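Local coordinates for NAD nucleotidase (Haemophilus influenzae, PDB 3ZTV), which degrades NAD to adenosine and nicotinamide riboside, and acts as a zinc-dependent periplasmic pyrophosphatase and 5'-nucleotidase with greatest activity on AMP, at residues A[33-38]-A[318-323]; A[75-80]-A[348-353]. One frame throughout, in Å; residues are numbered along the deposited sequence.

Both contacts set a piece from early in the chain against a helix from more than 260 residues later, but they use different elements. Contact 1 is peripheral, its centre about 29 Å from the centre of the chain and away from the annotated sites: the tip of a hairpin rests on helix 314-325, with a small apolar patch beside an exposed, polar turn residue. Contact 2 lies deeper, its centre about 19 Å from the centre of the chain, where helix 76-79 meets helix 337-353 near the zinc site, and it depends on aliphatic and aromatic packing centred on a lysine. The nearest atoms of contact 1 and contact 2 are about 22 Å apart.

Contact 1. Residues A[33-38]-A[318-323]; sequences NLNGQQ and KKALDT
Leu34 and Asn35, at the tip of a beta hairpin with a two-residue loop, sit against Ala320 and Thr323 on one side of helix 314-325. The hairpin joins strands 28-34 and 37-43 through a type I' turn from Leu34 to Gln37. Asn35 and Gly36 occupy its two corners, a classic Asn-Gly pair for this turn, with Gly36 at a phi of 91°. The turn is closed by two backbone hydrogen bonds, Leu34 N to Gln37 O (3.0 Å) and Gln37 N to Leu34 O (3.1 Å).

In the apolar part, Leu34 and Ala320 are buried and Thr323 is partly exposed. With CG of Leu34 anti to its own N (chi1 -178°), the forked end of the side chain reaches the helix and divides its two methyls between residues about one turn apart. Leu34 CD2 rests on Ala320 CB at 3.8 Å, while Leu34 CD1 meets Thr323 CG2 at 3.7 Å. The Leu34 and Thr323 side chains run past each other in opposite directions instead of meeting end on. Leu324 also touches Leu34, and Ala320 packs on Leu312.

The polar part lies at the exposed margin. The side chain of Asn35 leans over the helix so that Asn35 CG is 3.6 Å from Thr323 OG1, and its amide lies beside the Lys319 carbonyl as well. Which end of that amide carries the oxygen is uncertain. Gln37 also touches Glu316 on the same helix.

Within the helix, Lys319 O is gripped twice by Thr323. Thr323 N donates to Lys319 O at 3.0 Å in the usual helical way. Thr323 OG1 donates to Lys319 O at 3.2 Å, with a C=O...donor angle of 152°, from the opposite face of the carbonyl plane.

Contact 2. Residues A[75-80]-A[348-353]; sequences TLYFTL and SEKDRL
Lys350 starts with CG anti to its backbone N (chi1 -174°), which carries the chain out toward Tyr77 and Leu80; the bend at chi3 (73°) lays CD and CE over the tyrosine ring, and the bend at chi4 lifts NZ away from it. The Tyr77 and Lys350 side chains cross at about a right angle. CD of Lys350 stands almost directly over the ring, 3.8 Å from the Tyr77 centroid and 7° off the normal, a clear CH-pi contact. Lys350 CE lies farther along the same face, 3.5 Å from Tyr77 CZ. Tyr77 OH is hydrogen-bonded to Glu26 OE2.

Helix 76-79 belongs to the calcineurin-like phosphoesterase fold. Thr75 is its N-cap, with Thr75 OG1 accepting from Tyr77 N (3.0 Å), and the Tyr77 side chain is about 9 Å from that of the zinc ligand His22. Opposing it is the end of helix 337-353, which leads toward the C-terminal domain. Leu76 also touches Tyr427 of helix 423-429 and Ile550 of helix 545-555, so the C-terminal part of the protein covers another part of this helix.

Leu76 CB packs on Lys350 CD at 4.0 Å. One turn on, Leu80 CD1 touches both Lys350 CG, at 3.7 Å, and Leu353 CB, at 4.0 Å. Leu353 turns its CD1 to within 3.7 Å of Leu80 O.

Contact 1. Residues A[33-38]-A[318-323]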
# COMPACT_ATOMS: atom_id res chain seq x y z
N ASN A 33 38.35 -14.21 17.07
CA ASN A 33 39.37 -13.95 18.07
C ASN A 33 39.25 -14.98 19.19
O ASN A 33 38.33 -14.91 20.02
CB ASN A 33 39.27 -12.53 18.61
CG ASN A 33 40.58 -12.07 19.24
OD1 ASN A 33 40.84 -12.33 20.41
ND2 ASN A 33 41.41 -11.40 18.45
N LEU A 34 40.19 -15.92 19.20
CA LEU A 34 40.15 -17.05 20.12
C LEU A 34 41.39 -17.02 21.00
O LEU A 34 42.52 -17.00 20.51
CB LEU A 34 40.09 -18.36 19.33
CG LEU A 34 39.99 -19.68 20.09
CD1 LEU A 34 38.76 -19.69 20.98
CD2 LEU A 34 39.95 -20.85 19.12
N ASN A 35 41.17 -17.01 22.31
CA ASN A 35 42.28 -16.87 23.25
C ASN A 35 43.21 -15.71 22.87
O ASN A 35 44.42 -15.81 23.01
CB ASN A 35 43.07 -18.17 23.37
CG ASN A 35 42.25 -19.31 23.96
OD1 ASN A 35 42.58 -20.49 23.79
ND2 ASN A 35 41.16 -18.97 24.64
N GLY A 36 42.63 -14.62 22.37
CA GLY A 36 43.37 -13.40 22.11
C GLY A 36 43.97 -13.24 20.72
O GLY A 36 44.45 -12.15 20.37
N GLN A 37 43.94 -14.29 19.91
CA GLN A 37 44.56 -14.26 18.59
C GLN A 37 43.56 -14.46 17.46
O GLN A 37 42.63 -15.26 17.58
CB GLN A 37 45.64 -15.35 18.50
CG GLN A 37 46.62 -15.35 19.67
CD GLN A 37 47.99 -15.85 19.27
OE1 GLN A 37 48.18 -17.02 18.93
NE2 GLN A 37 48.97 -14.95 19.29
N GLN A 38 43.77 -13.74 16.36
CA GLN A 38 42.95 -13.96 15.18
C GLN A 38 43.21 -15.35 14.62
O GLN A 38 44.36 -15.75 14.41
CB GLN A 38 43.19 -12.90 14.10
CG GLN A 38 42.47 -13.19 12.80
CD GLN A 38 41.99 -11.94 12.09
OE1 GLN A 38 42.51 -11.58 11.03
NE2 GLN A 38 40.99 -11.29 12.67
N LYS A 318 45.21 -27.37 22.35
CA LYS A 318 44.34 -27.87 23.41
C LYS A 318 43.58 -26.73 24.10
O LYS A 318 42.38 -26.85 24.36
CB LYS A 318 45.14 -28.70 24.41
CG LYS A 318 45.63 -30.03 23.85
CD LYS A 318 46.41 -30.83 24.89
CE LYS A 318 46.82 -32.20 24.35
NZ LYS A 318 47.81 -32.12 23.24
N LYS A 319 44.26 -25.62 24.38
CA LYS A 319 43.62 -24.48 25.02
C LYS A 319 42.55 -23.86 24.13
O LYS A 319 41.49 -23.44 24.60
CB LYS A 319 44.65 -23.42 25.41
CG LYS A 319 45.58 -23.83 26.54
CD LYS A 319 46.72 -22.84 26.70
CE LYS A 319 47.76 -23.36 27.69
NZ LYS A 319 49.01 -22.55 27.64
N ALA A 320 42.84 -23.79 22.83
CA ALA A 320 41.88 -23.29 21.85
C ALA A 320 40.62 -24.14 21.84
O ALA A 320 39.50 -23.62 21.90
CB ALA A 320 42.53 -23.26 20.47
N LEU A 321 40.80 -25.45 21.77
CA LEU A 321 39.69 -26.39 21.77
C LEU A 321 38.89 -26.32 23.06
O LEU A 321 37.66 -26.31 23.05
CB LEU A 321 40.18 -27.82 21.52
CG LEU A 321 40.69 -28.14 20.11
CD1 LEU A 321 41.38 -29.50 20.09
CD2 LEU A 321 39.55 -28.08 19.10
N ASP A 322 39.59 -26.26 24.19
CA ASP A 322 38.92 -26.18 25.48
C ASP A 322 38.03 -24.94 25.57
O ASP A 322 36.91 -25.00 26.09
CB ASP A 322 39.94 -26.18 26.63
CG ASP A 322 40.55 -27.55 26.85
OD1 ASP A 322 40.01 -28.55 26.34
OD2 ASP A 322 41.58 -27.63 27.57
N THR A 323 38.53 -23.81 25.09
CA THR A 323 37.73 -22.59 25.11
C THR A 323 36.44 -22.77 24.30
O THR A 323 35.34 -22.47 24.78
CB THR A 323 38.52 -21.37 24.60
OG1 THR A 323 39.58 -21.08 25.53
CG2 THR A 323 37.63 -20.15 24.48

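Contact 2. Residues A[75-80]-A[348-353]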
# COMPACT_ATOMS: atom_id res chain seq x y z
N THR A 75 26.53 -20.29 -4.83
CA THR A 75 27.64 -21.21 -5.11
C THR A 75 27.28 -22.08 -6.31
O THR A 75 26.15 -22.06 -6.79
CB THR A 75 27.90 -22.18 -3.94
OG1 THR A 75 26.91 -23.21 -3.97
CG2 THR A 75 27.91 -21.47 -2.58
N LEU A 76 28.25 -22.86 -6.79
CA LEU A 76 28.01 -23.78 -7.90
C LEU A 76 27.01 -24.88 -7.55
O LEU A 76 26.50 -25.56 -8.43
CB LEU A 76 29.31 -24.39 -8.43
CG LEU A 76 30.24 -23.46 -9.22
CD1 LEU A 76 31.52 -24.21 -9.58
CD2 LEU A 76 29.56 -22.96 -10.47
N TYR A 77 26.73 -25.08 -6.26
CA TYR A 77 25.71 -26.05 -5.88
C TYR A 77 24.32 -25.64 -6.38
O TYR A 77 23.46 -26.50 -6.58
CB TYR A 77 25.69 -26.30 -4.37
CG TYR A 77 26.79 -27.24 -3.91
CD1 TYR A 77 26.72 -28.60 -4.18
CD2 TYR A 77 27.88 -26.77 -3.20
CE1 TYR A 77 27.73 -29.47 -3.76
CE2 TYR A 77 28.89 -27.63 -2.77
CZ TYR A 77 28.80 -28.98 -3.05
OH TYR A 77 29.79 -29.86 -2.65
N PHE A 78 24.10 -24.34 -6.58
CA PHE A 78 22.89 -23.92 -7.27
C PHE A 78 23.05 -24.05 -8.78
O PHE A 78 22.26 -24.72 -9.44
CB PHE A 78 22.48 -22.49 -6.95
CG PHE A 78 21.33 -22.05 -7.79
CD1 PHE A 78 20.10 -22.62 -7.62
CD2 PHE A 78 21.52 -21.16 -8.84
CE1 PHE A 78 19.04 -22.28 -8.42
CE2 PHE A 78 20.45 -20.81 -9.65
CZ PHE A 78 19.22 -21.37 -9.44
N THR A 79 24.06 -23.37 -9.31
CA THR A 79 24.27 -23.23 -10.74
C THR A 79 24.25 -24.55 -11.50
O THR A 79 23.64 -24.66 -12.55
CB THR A 79 25.60 -22.52 -11.00
OG1 THR A 79 25.67 -21.34 -10.19
CG2 THR A 79 25.74 -22.15 -12.47
N LEU A 80 24.90 -25.57 -10.95
CA LEU A 80 25.08 -26.82 -11.69
C LEU A 80 23.94 -27.80 -11.48
O LEU A 80 23.86 -28.82 -12.18
CB LEU A 80 26.42 -27.45 -11.33
CG LEU A 80 27.61 -26.56 -11.66
CD1 LEU A 80 28.91 -27.17 -11.15
CD2 LEU A 80 27.70 -26.31 -13.16
N SER A 348 30.93 -34.82 -5.79
CA SER A 348 31.50 -35.58 -6.90
C SER A 348 30.89 -35.16 -8.24
O SER A 348 31.61 -34.96 -9.22
CB SER A 348 31.31 -37.07 -6.65
OG SER A 348 32.10 -37.52 -5.57
N GLU A 349 29.57 -35.03 -8.29
CA GLU A 349 28.90 -34.58 -9.51
C GLU A 349 29.35 -33.17 -9.88
O GLU A 349 29.60 -32.88 -11.06
CB GLU A 349 27.38 -34.63 -9.36
CG GLU A 349 26.79 -36.04 -9.28
CD GLU A 349 25.28 -36.04 -9.09
OE1 GLU A 349 24.64 -35.02 -9.42
OE2 GLU A 349 24.74 -37.06 -8.62
N LYS A 350 29.44 -32.30 -8.88
CA LYS A 350 29.84 -30.91 -9.10
C LYS A 350 31.21 -30.83 -9.77
O LYS A 350 31.42 -30.03 -10.69
CB LYS A 350 29.82 -30.14 -7.78
CG LYS A 350 30.10 -28.65 -7.92
CD LYS A 350 29.88 -27.91 -6.60
CE LYS A 350 31.00 -28.21 -5.62
NZ LYS A 350 32.24 -27.45 -5.96
N ASP A 351 32.14 -31.67 -9.33
CA ASP A 351 33.50 -31.65 -9.88
C ASP A 351 33.52 -32.01 -11.36
O ASP A 351 34.34 -31.49 -12.12
CB ASP A 351 34.43 -32.55 -9.06
CG ASP A 351 34.68 -32.01 -7.66
OD1 ASP A 351 34.39 -30.82 -7.41
OD2 ASP A 351 35.17 -32.78 -6.81
N ARG A 352 32.61 -32.89 -11.78
CA ARG A 352 32.48 -33.23 -13.19
C ARG A 352 31.81 -32.09 -13.97
O ARG A 352 32.32 -31.62 -14.97
CB ARG A 352 31.68 -34.53 -13.37
CG ARG A 352 32.26 -35.75 -12.67
CD ARG A 352 31.42 -37.00 -12.94
NE ARG A 352 31.68 -37.60 -14.25
CZ ARG A 352 30.97 -38.59 -14.77
NH1 ARG A 352 29.94 -39.11 -14.10
NH2 ARG A 352 31.28 -39.08 -15.96
N LEU A 353 30.68 -31.62 -13.45
CA LEU A 353 29.87 -30.61 -14.15
C LEU A 353 30.58 -29.26 -14.29
O LEU A 353 30.34 -28.54 -15.26
CB LEU A 353 28.52 -30.43 -13.45
CG LEU A 353 27.62 -31.67 -13.46
CD1 LEU A 353 26.40 -31.47 -12.56
CD2 LEU A 353 27.20 -32.01 -14.89